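PDB 3DB0: Lin2891 protein from Listeria innocua, which probably binds FMN and is a putative pyridoxamine 5'-phosphate oxidase of the FMN-binding split-barrel kind. Local coordinates for residues B[88-91]-B[92-95]; B[70-73]-B[74-77]; B[54-57]-B[58-61]; B[10-13]-B[14-18]. One frame throughout, in Å; residues are numbered along the deposited sequence.

Contact 1. Residues B[88-91]-B[92-95]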
loop_
_atom_site.group_PDB
_atom_site.type_symbol
_atom_site.label_atom_id
_atom_site.label_comp_id
_atom_site.label_asym_id
_atom_site.label_seq_id
_atom_site.Cartn_x
_atom_site.Cartn_y
_atom_site.Cartn_z
ATOM N N GLU B 88 -5.720 11.153 22.534
ATOM C CA GLU B 88 -6.298 10.812 23.849
ATOM C C GLU B 88 -7.735 10.382 23.776
ATOM O O GLU B 88 -8.277 9.859 24.736
ATOM C CB GLU B 88 -6.146 12.009 24.821
ATOM C CG GLU B 88 -4.670 12.318 25.221
ATOM C CD GLU B 88 -4.520 13.554 26.112
ATOM O OE1 GLU B 88 -5.525 14.115 26.591
ATOM O OE2 GLU B 88 -3.374 13.983 26.328
ATOM N N ASP B 89 -8.362 10.597 22.630
ATOM C CA ASP B 89 -9.778 10.209 22.450
ATOM C C ASP B 89 -9.806 8.720 22.136
ATOM O O ASP B 89 -9.285 8.262 21.128
ATOM C CB ASP B 89 -10.444 11.037 21.333
ATOM C CG ASP B 89 -11.923 10.722 21.127
ATOM O OD1 ASP B 89 -12.348 9.548 20.936
ATOM O OD2 ASP B 89 -12.678 11.687 21.035
ATOM N N GLU B 90 -10.393 7.998 23.066
ATOM C CA GLU B 90 -10.446 6.566 23.020
ATOM C C GLU B 90 -11.237 6.050 21.847
ATOM O O GLU B 90 -10.957 4.968 21.356
ATOM C CB GLU B 90 -11.013 6.017 24.316
ATOM C CG GLU B 90 -10.057 6.071 25.488
ATOM C CD GLU B 90 -8.920 5.079 25.372
ATOM O OE1 GLU B 90 -9.043 4.079 24.601
ATOM O OE2 GLU B 90 -7.918 5.287 26.094
ATOM N N SER B 91 -12.267 6.779 21.439
ATOM C CA SER B 91 -13.039 6.340 20.277
ATOM C C SER B 91 -12.179 6.471 18.999
ATOM O O SER B 91 -12.285 5.668 18.089
ATOM C CB SER B 91 -14.340 7.133 20.123
ATOM O OG SER B 91 -14.117 8.447 19.688
ATOM N N ILE B 92 -11.317 7.479 18.945
ATOM C CA ILE B 92 -10.452 7.675 17.761
ATOM C C ILE B 92 -9.368 6.595 17.770
ATOM O O ILE B 92 -9.051 5.993 16.743
ATOM C CB ILE B 92 -9.803 9.086 17.710
ATOM C CG1 ILE B 92 -10.853 10.162 17.445
ATOM C CG2 ILE B 92 -8.753 9.121 16.610
ATOM C CD1 ILE B 92 -10.305 11.649 17.502
ATOM N N LYS B 93 -8.847 6.296 18.951
ATOM C CA LYS B 93 -7.830 5.258 19.051
ATOM C C LYS B 93 -8.359 3.901 18.601
ATOM O O LYS B 93 -7.644 3.165 17.939
ATOM C CB LYS B 93 -7.309 5.119 20.482
ATOM C CG LYS B 93 -6.493 6.342 20.953
ATOM C CD LYS B 93 -6.175 6.244 22.431
ATOM C CE LYS B 93 -5.386 5.005 22.738
ATOM N NZ LYS B 93 -5.355 4.783 24.202
ATOM N N GLU B 94 -9.580 3.580 19.021
ATOM C CA GLU B 94 -10.231 2.274 18.732
ATOM C C GLU B 94 -10.584 2.167 17.274
ATOM O O GLU B 94 -10.442 1.109 16.652
ATOM C CB GLU B 94 -11.503 2.091 19.560
ATOM C CG GLU B 94 -12.304 0.794 19.232
ATOM C CD GLU B 94 -11.535 -0.468 19.549
ATOM O OE1 GLU B 94 -10.687 -0.393 20.444
ATOM O OE2 GLU B 94 -11.763 -1.529 18.908
ATOM N N ARG B 95 -11.026 3.279 16.713
ATOM C CA ARG B 95 -11.326 3.312 15.305
ATOM C C ARG B 95 -10.071 3.050 14.441
ATOM O O ARG B 95 -10.116 2.287 13.522
ATOM C CB ARG B 95 -11.965 4.645 14.942
ATOM C CG ARG B 95 -12.312 4.750 13.478
ATOM C CD ARG B 95 -13.155 3.580 13.038
ATOM N NE ARG B 95 -14.474 3.534 13.688
ATOM C CZ ARG B 95 -15.540 4.194 13.231
ATOM N NH1 ARG B 95 -15.445 4.946 12.135
ATOM N NH2 ARG B 95 -16.690 4.113 13.866
#
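Asp-89 caps the N-terminal end of helix 90-100, and its OD1 accepts from Ile-92 N at 3.1 Å, the N-H pointing at it with an angle of 145°. This is an N-cap, a common role for Asp at a helix start. The donor stands above the carboxylate plane, 41° out of it. The same oxygen takes a weak bond from Ser-91 N; two first-turn amides, which have no carbonyl of a preceding helical turn to donate to, thus share one carboxylate oxygen. With CG anti to the backbone N (chi1 -178°), the Asp-89 carboxylate is carried forward over the first amides of the helix. Its backbone is used too: Lys-93 N reaches Asp-89 O at 3.0 Å, the first regular bond of the helix, and Glu-94 N to Glu-90 O and Arg-95 N to Ser-91 O continue the series. On the flank of this turn Glu-90 and Lys-93 form a salt bridge, OE2 to NZ at 3.2 Å, with the ammonium above the carboxylate plane. Both chains bend to meet, Glu-90 at chi2 and Lys-93 at chi3. Two carboxylates near the helix start, Asp-89 and Glu-90, probably interact well with the helix dipole. Glu-94 turns away to the neighbourhood of Glu-98 and Asp-109, where like charges gather and may raise its proton affinity. Packing is modest: Ile-92 lies crosswise to the Asp-89 side chain and also touches Glu-87, whose OE2 accepts from Asp-89 N. At the cap itself, Ile-92 CD1 rests 3.9 Å from Asp-89 CB.

Contact 2. Residues B[70-73]-B[74-77]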
loop_
_atom_site.group_PDB
_atom_site.type_symbol
_atom_site.label_atom_id
_atom_site.label_comp_id
_atom_site.label_asym_id
_atom_site.label_seq_id
_atom_site.Cartn_x
_atom_site.Cartn_y
_atom_site.Cartn_z
ATOM N N TYR B 70 5.398 10.492 -2.834
ATOM C CA TYR B 70 6.445 10.327 -3.823
ATOM C C TYR B 70 6.474 8.872 -4.369
ATOM O O TYR B 70 6.971 7.958 -3.729
ATOM C CB TYR B 70 7.785 10.799 -3.246
ATOM C CG TYR B 70 8.927 10.730 -4.209
ATOM C CD1 TYR B 70 9.360 11.853 -4.881
ATOM C CD2 TYR B 70 9.522 9.498 -4.516
ATOM C CE1 TYR B 70 10.368 11.786 -5.815
ATOM C CE2 TYR B 70 10.541 9.412 -5.454
ATOM C CZ TYR B 70 10.958 10.573 -6.094
ATOM O OH TYR B 70 11.976 10.506 -6.999
ATOM N N ASP B 71 5.920 8.691 -5.561
ATOM C CA ASP B 71 5.812 7.382 -6.230
ATOM C C ASP B 71 6.961 7.146 -7.215
ATOM O O ASP B 71 7.507 6.047 -7.319
ATOM C CB ASP B 71 4.506 7.314 -7.022
ATOM C CG ASP B 71 3.301 7.377 -6.141
ATOM O OD1 ASP B 71 3.392 6.826 -5.054
ATOM O OD2 ASP B 71 2.284 7.983 -6.525
ATOM N N SER B 72 7.306 8.224 -7.911
ATOM C CA SER B 72 8.359 8.269 -8.908
ATOM C C SER B 72 8.938 9.685 -9.021
ATOM O O SER B 72 8.431 10.638 -8.413
ATOM C CB SER B 72 7.811 7.870 -10.271
ATOM O OG SER B 72 6.761 8.749 -10.625
ATOM N N PRO B 73 10.018 9.824 -9.796
ATOM C CA PRO B 73 10.616 11.160 -9.883
ATOM C C PRO B 73 9.663 12.277 -10.355
ATOM O O PRO B 73 9.927 13.422 -10.065
ATOM C CB PRO B 73 11.792 10.961 -10.855
ATOM C CG PRO B 73 12.106 9.519 -10.773
ATOM C CD PRO B 73 10.792 8.824 -10.548
ATOM N N GLY B 74 8.571 11.933 -11.043
ATOM C CA GLY B 74 7.605 12.926 -11.536
ATOM C C GLY B 74 6.359 13.164 -10.676
ATOM O O GLY B 74 5.539 13.996 -11.001
ATOM N N SER B 75 6.220 12.401 -9.596
ATOM C CA SER B 75 5.096 12.527 -8.664
ATOM C C SER B 75 5.067 13.883 -7.965
ATOM O O SER B 75 6.102 14.348 -7.527
ATOM C CB SER B 75 5.253 11.517 -7.517
ATOM O OG SER B 75 5.178 10.170 -7.905
ATOM N N ALA B 76 3.886 14.513 -7.899
ATOM C CA ALA B 76 3.703 15.688 -7.040
ATOM C C ALA B 76 3.516 15.026 -5.667
ATOM O O ALA B 76 2.851 13.983 -5.537
ATOM C CB ALA B 76 2.475 16.462 -7.391
ATOM N N PHE B 77 4.122 15.603 -4.646
ATOM C CA PHE B 77 4.038 15.037 -3.313
ATOM C C PHE B 77 3.949 16.137 -2.292
ATOM O O PHE B 77 3.988 17.314 -2.633
ATOM C CB PHE B 77 5.187 14.071 -3.020
ATOM C CG PHE B 77 6.524 14.694 -3.056
ATOM C CD1 PHE B 77 7.179 14.869 -4.267
ATOM C CD2 PHE B 77 7.130 15.140 -1.879
ATOM C CE1 PHE B 77 8.418 15.485 -4.306
ATOM C CE2 PHE B 77 8.354 15.757 -1.923
ATOM C CZ PHE B 77 9.007 15.917 -3.138
HETATM O O HOH W 1 7.699 9.948 -13.032
#
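Tyr-70 and Phe-77 stand opposite each other in the backbone at the base of a loop, CA atoms 5.3 Å apart, whose tip is a type I beta turn from Ser-72 to Ser-75 closed by Ser-75 N to Ser-72 O at 3.1 Å. Inside the loop the Ser-75 hydroxyl oxygen accepts two backbone amides, Asp-71 N and Ser-72 N, each 2.9 Å from OG. Its chi1 of -65° sets OG anti to the carbonyl carbon and swings it back across the turn, pinning the incoming arm of the loop to the outgoing one. At the tip a water links Ser-72 OG to Gly-74 N, accepting from the latter. At the base the two aromatic side chains run side by side, pointing the same way, and their rings make an edge-to-face (T-shaped) pair: the Tyr-70 edge is directed at the Phe-77 face, planes 76° apart and centroids 5.5 Å apart, with CD1 of Tyr-70 and CD1 of Phe-77 at 3.8 Å. Tyr-34 of the second subunit joins them, stacking on Tyr-70 and meeting Phe-77 edge-to-face, so an aromatic cluster spans the interface. The whole is a loop between neighbouring antiparallel barrel strands 63-68 and 77-86, turn-tipped and placed at a subunit contact.

Contact 3. Residues B[54-57]-B[58-61]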
loop_
_atom_site.group_PDB
_atom_site.type_symbol
_atom_site.label_atom_id
_atom_site.label_comp_id
_atom_site.label_asym_id
_atom_site.label_seq_id
_atom_site.Cartn_x
_atom_site.Cartn_y
_atom_site.Cartn_z
ATOM N N LYS B 54 9.804 6.269 18.614
ATOM C CA LYS B 54 9.130 7.381 17.933
ATOM C C LYS B 54 8.071 8.013 18.815
ATOM O O LYS B 54 7.856 9.207 18.771
ATOM C CB LYS B 54 8.549 6.999 16.580
ATOM C CG LYS B 54 7.421 5.994 16.620
ATOM C CD LYS B 54 6.919 5.702 15.217
ATOM C CE LYS B 54 5.812 4.677 15.262
ATOM N NZ LYS B 54 5.638 3.921 13.989
ATOM N N THR B 55 7.453 7.218 19.684
ATOM C CA THR B 55 6.496 7.738 20.624
ATOM C C THR B 55 7.147 8.645 21.656
ATOM O O THR B 55 6.608 9.699 21.979
ATOM C CB THR B 55 5.798 6.605 21.399
ATOM O OG1 THR B 55 5.122 5.769 20.456
ATOM C CG2 THR B 55 4.831 7.185 22.449
ATOM N N GLU B 56 8.283 8.223 22.205
ATOM C CA GLU B 56 9.011 9.048 23.166
ATOM C C GLU B 56 9.592 10.299 22.519
ATOM O O GLU B 56 9.693 11.364 23.151
ATOM C CB GLU B 56 10.103 8.248 23.904
ATOM C CG GLU B 56 10.811 9.047 25.016
ATOM C CD GLU B 56 9.876 9.478 26.141
ATOM O OE1 GLU B 56 8.794 8.882 26.283
ATOM O OE2 GLU B 56 10.241 10.413 26.881
ATOM N N GLU B 57 10.003 10.182 21.261
ATOM C CA GLU B 57 10.527 11.337 20.564
ATOM C C GLU B 57 9.473 12.450 20.501
ATOM O O GLU B 57 9.745 13.618 20.826
ATOM C CB GLU B 57 11.012 10.952 19.170
ATOM C CG GLU B 57 12.319 10.209 19.220
ATOM C CD GLU B 57 12.568 9.380 17.978
ATOM O OE1 GLU B 57 11.938 9.671 16.977
ATOM O OE2 GLU B 57 13.361 8.411 18.010
ATOM N N VAL B 58 8.272 12.062 20.068
ATOM C CA VAL B 58 7.102 12.966 19.954
ATOM C C VAL B 58 6.682 13.604 21.300
ATOM O O VAL B 58 6.318 14.779 21.340
ATOM C CB VAL B 58 5.921 12.200 19.279
ATOM C CG1 VAL B 58 4.618 12.859 19.533
ATOM C CG2 VAL B 58 6.225 12.085 17.758
ATOM N N ARG B 59 6.735 12.822 22.389
ATOM C CA ARG B 59 6.399 13.306 23.689
ATOM C C ARG B 59 7.314 14.426 24.066
ATOM O O ARG B 59 6.881 15.360 24.673
ATOM C CB ARG B 59 6.550 12.241 24.791
ATOM C CG ARG B 59 5.529 11.105 24.702
ATOM C CD ARG B 59 5.421 10.300 26.019
ATOM N NE ARG B 59 4.593 9.101 25.826
ATOM C CZ ARG B 59 5.082 7.874 25.615
ATOM N NH1 ARG B 59 6.400 7.659 25.614
ATOM N NH2 ARG B 59 4.260 6.844 25.442
ATOM N N ARG B 60 8.588 14.317 23.695
ATOM C CA ARG B 60 9.605 15.275 24.100
ATOM C C ARG B 60 9.824 16.417 23.101
ATOM O O ARG B 60 10.352 17.473 23.461
ATOM C CB ARG B 60 10.933 14.553 24.355
ATOM C CG ARG B 60 10.847 13.584 25.510
ATOM C CD ARG B 60 11.855 12.463 25.461
ATOM N NE ARG B 60 13.048 12.705 26.254
ATOM C CZ ARG B 60 13.729 11.734 26.856
ATOM N NH1 ARG B 60 13.293 10.479 26.792
ATOM N NH2 ARG B 60 14.811 12.018 27.562
ATOM N N ASN B 61 9.481 16.179 21.846
ATOM C CA ASN B 61 9.581 17.239 20.809
ATOM C C ASN B 61 8.455 16.997 19.794
ATOM O O ASN B 61 8.521 16.031 19.045
ATOM C CB ASN B 61 10.963 17.234 20.147
ATOM C CG ASN B 61 11.145 18.341 19.105
ATOM O OD1 ASN B 61 10.181 18.870 18.586
ATOM N ND2 ASN B 61 12.387 18.686 18.811
#
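The Glu-56 chain leaves with CG anti to the backbone N (chi1 -175°) and bends at chi2 (63°), which lays its carboxylate along the helix surface between Arg-59 and Arg-60. The result is an i to i+3 and i to i+4 salt-bridge network on the last turns of helix 53-60. Each carboxylate oxygen takes one arginine. OE1 of Glu-56 receives Arg-59 NH1 at 2.8 Å, nearly along its C-O axis and within the guanidinium plane, the two side chains crossing at about a right angle. OE2 of Glu-56 is held by Arg-60 NH1 at 3.1 Å, a weak bond, and the carboxylate and guanidinium planes there stand 80° apart. Two positive partners probably keep Glu-56 ionised. Arg-59 runs extended from CG to NE, bringing its guanidinium over Thr-55, whose CG2 methyl sits on one face; NH2 of Arg-59 also donates to Lys-50 O, a second fixing of the same group. Toward the barrel, Val-58 packs on Ala-84, and Thr-55 and Arg-59 on Leu-86, of strand 77-86, while the Thr-55 hydroxyl bonds to Ser-48 and Gly-49. Glu-57 reaches Ser-24 and pairs with Arg-33, and Lys-54 NZ bonds to Asp-103 O of the third subunit. Along the backbone Val-58 N, Arg-59 N and Arg-60 N donate to the carbonyls of Lys-54, Thr-55 and Glu-56. Where the helix stops, Asn-61 N still donates to Glu-57 O at 2.8 Å.

Contact 4. Residues B[10-13]-B[14-18]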
loop_
_atom_site.group_PDB
_atom_site.type_symbol
_atom_site.label_atom_id
_atom_site.label_comp_id
_atom_site.label_asym_id
_atom_site.label_seq_id
_atom_site.Cartn_x
_atom_site.Cartn_y
_atom_site.Cartn_z
ATOM N N ILE B 10 -4.159 18.419 -2.189
ATOM C CA ILE B 10 -3.509 17.854 -1.004
ATOM C C ILE B 10 -4.262 16.595 -0.639
ATOM O O ILE B 10 -3.665 15.542 -0.439
ATOM C CB ILE B 10 -3.463 18.872 0.154
ATOM C CG1 ILE B 10 -2.532 20.008 -0.182
ATOM C CG2 ILE B 10 -2.965 18.244 1.496
ATOM C CD1 ILE B 10 -2.701 21.236 0.670
ATOM N N LEU B 11 -5.596 16.676 -0.600
ATOM C CA LEU B 11 -6.414 15.527 -0.188
ATOM C C LEU B 11 -6.287 14.357 -1.116
ATOM O O LEU B 11 -6.276 13.188 -0.689
ATOM C CB LEU B 11 -7.886 15.929 -0.039
ATOM C CG LEU B 11 -8.149 16.778 1.184
ATOM C CD1 LEU B 11 -9.515 17.457 1.136
ATOM C CD2 LEU B 11 -8.030 15.848 2.390
ATOM N N ALA B 12 -6.169 14.664 -2.405
ATOM C CA ALA B 12 -6.055 13.627 -3.433
ATOM C C ALA B 12 -4.780 12.822 -3.169
ATOM O O ALA B 12 -4.778 11.585 -3.198
ATOM C CB ALA B 12 -6.052 14.259 -4.869
ATOM N N ILE B 13 -3.705 13.526 -2.820
ATOM C CA ILE B 13 -2.437 12.854 -2.592
ATOM C C ILE B 13 -2.557 11.977 -1.300
ATOM O O ILE B 13 -2.100 10.821 -1.263
ATOM C CB ILE B 13 -1.287 13.847 -2.480
ATOM C CG1 ILE B 13 -1.010 14.582 -3.807
ATOM C CG2 ILE B 13 -0.033 13.106 -2.042
ATOM C CD1 ILE B 13 0.024 15.700 -3.702
ATOM N N LEU B 14 -3.220 12.525 -0.278
ATOM C CA LEU B 14 -3.443 11.783 0.978
ATOM C C LEU B 14 -4.379 10.595 0.751
ATOM O O LEU B 14 -4.238 9.576 1.393
ATOM C CB LEU B 14 -4.047 12.677 2.092
ATOM C CG LEU B 14 -3.146 13.798 2.628
ATOM C CD1 LEU B 14 -3.842 14.681 3.655
ATOM C CD2 LEU B 14 -1.814 13.169 3.191
ATOM N N GLU B 15 -5.334 10.724 -0.163
ATOM C CA GLU B 15 -6.282 9.640 -0.355
ATOM C C GLU B 15 -5.642 8.461 -1.041
ATOM O O GLU B 15 -6.015 7.309 -0.798
ATOM C CB GLU B 15 -7.520 10.125 -1.130
ATOM C CG GLU B 15 -8.247 11.250 -0.414
ATOM C CD GLU B 15 -9.329 11.880 -1.230
ATOM O OE1 GLU B 15 -9.305 11.710 -2.467
ATOM O OE2 GLU B 15 -10.182 12.585 -0.637
ATOM N N GLN B 16 -4.621 8.755 -1.833
ATOM C CA GLN B 16 -3.953 7.753 -2.628
ATOM C C GLN B 16 -2.708 7.194 -2.024
ATOM O O GLN B 16 -2.117 6.302 -2.587
ATOM C CB GLN B 16 -3.669 8.352 -3.989
ATOM C CG GLN B 16 -4.969 8.777 -4.655
ATOM C CD GLN B 16 -4.792 9.935 -5.604
ATOM O OE1 GLN B 16 -3.671 10.242 -6.011
ATOM N NE2 GLN B 16 -5.895 10.612 -5.938
ATOM N N HIS B 17 -2.304 7.698 -0.856
ATOM C CA HIS B 17 -1.082 7.196 -0.206
ATOM C C HIS B 17 -1.259 7.016 1.299
ATOM O O HIS B 17 -1.718 7.899 1.996
ATOM C CB HIS B 17 0.111 8.139 -0.438
ATOM C CG HIS B 17 0.402 8.378 -1.874
ATOM N ND1 HIS B 17 -0.275 9.314 -2.625
ATOM C CD2 HIS B 17 1.259 7.767 -2.715
ATOM C CE1 HIS B 17 0.170 9.277 -3.866
ATOM N NE2 HIS B 17 1.096 8.343 -3.949
ATOM N N GLN B 18 -0.847 5.861 1.775
ATOM C CA GLN B 18 -0.931 5.546 3.169
ATOM C C GLN B 18 0.465 5.310 3.764
ATOM O O GLN B 18 0.577 5.040 4.947
ATOM C CB GLN B 18 -1.774 4.316 3.399
ATOM C CG GLN B 18 -3.272 4.589 3.411
ATOM C CD GLN B 18 -4.075 3.366 3.877
ATOM O OE1 GLN B 18 -3.546 2.254 3.963
ATOM N NE2 GLN B 18 -5.355 3.573 4.169
#
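His-17 turns the edge of its ring to the carbonyl of Ile-13, ND1 donating to Ile-13 O at 2.7 Å with an N-H angle of 164°. The bond lies in both planes: the oxygen is 1° out of the ring plane, and the donor sits on a lone pair in the carbonyl plane. A chi1 of -57° sets CG of His-17 beside its backbone N, folding the imidazole back onto the last turn, where it shares Ile-13 O with a weak bond from Gln-16 N. The Ile-13 side chain crosses the ring obliquely, CG2 lying 3.8 Å from ND1. At the ring's far corner NE2 bonds to Asp-71 OD2, which fixes the ring's rotation from two directions. The preceding residue, Gln-16, extends back alongside Ala-12, one turn earlier, its NE2 3.8 Å from Ala-12 CB, while Gln-16 N donates to Ala-12 O at 3.1 Å. On the side turned inward, Ile-10 CG2 and Leu-14 CD1 approach to 4.3 Å, and Leu-14 N donates to Ile-10 O. Helix 6-16 lies over the barrel by this side: Ile-10, Ile-13 and Leu-14 pack on Leu-78 of strand 77-86, Leu-14 also on His-39 of strand 29-40, and Leu-14 and His-17 on Ile-68 of strand 63-68.

Contacts 2 and 4 are the pair that touches, their centres 12 Å apart: besides the bond between Asp-71 and His-17, Ile-13 CD1 packs 3.8 Å from Ala-76 O, and the end of helix 6-16 is thereby tied to the loop between strands 63-68 and 77-86. Contact 3 lies on the opposite side of the chain's centre from both, about 29 Å from contact 2 and 25 Å from contact 4 between centres. Contact 1 opens the next helix after contact 2 in the chain, about 19 Å from contact 3 and 32 Å from contact 2 between centres. Contacts 2 and 3 both reach the second subunit.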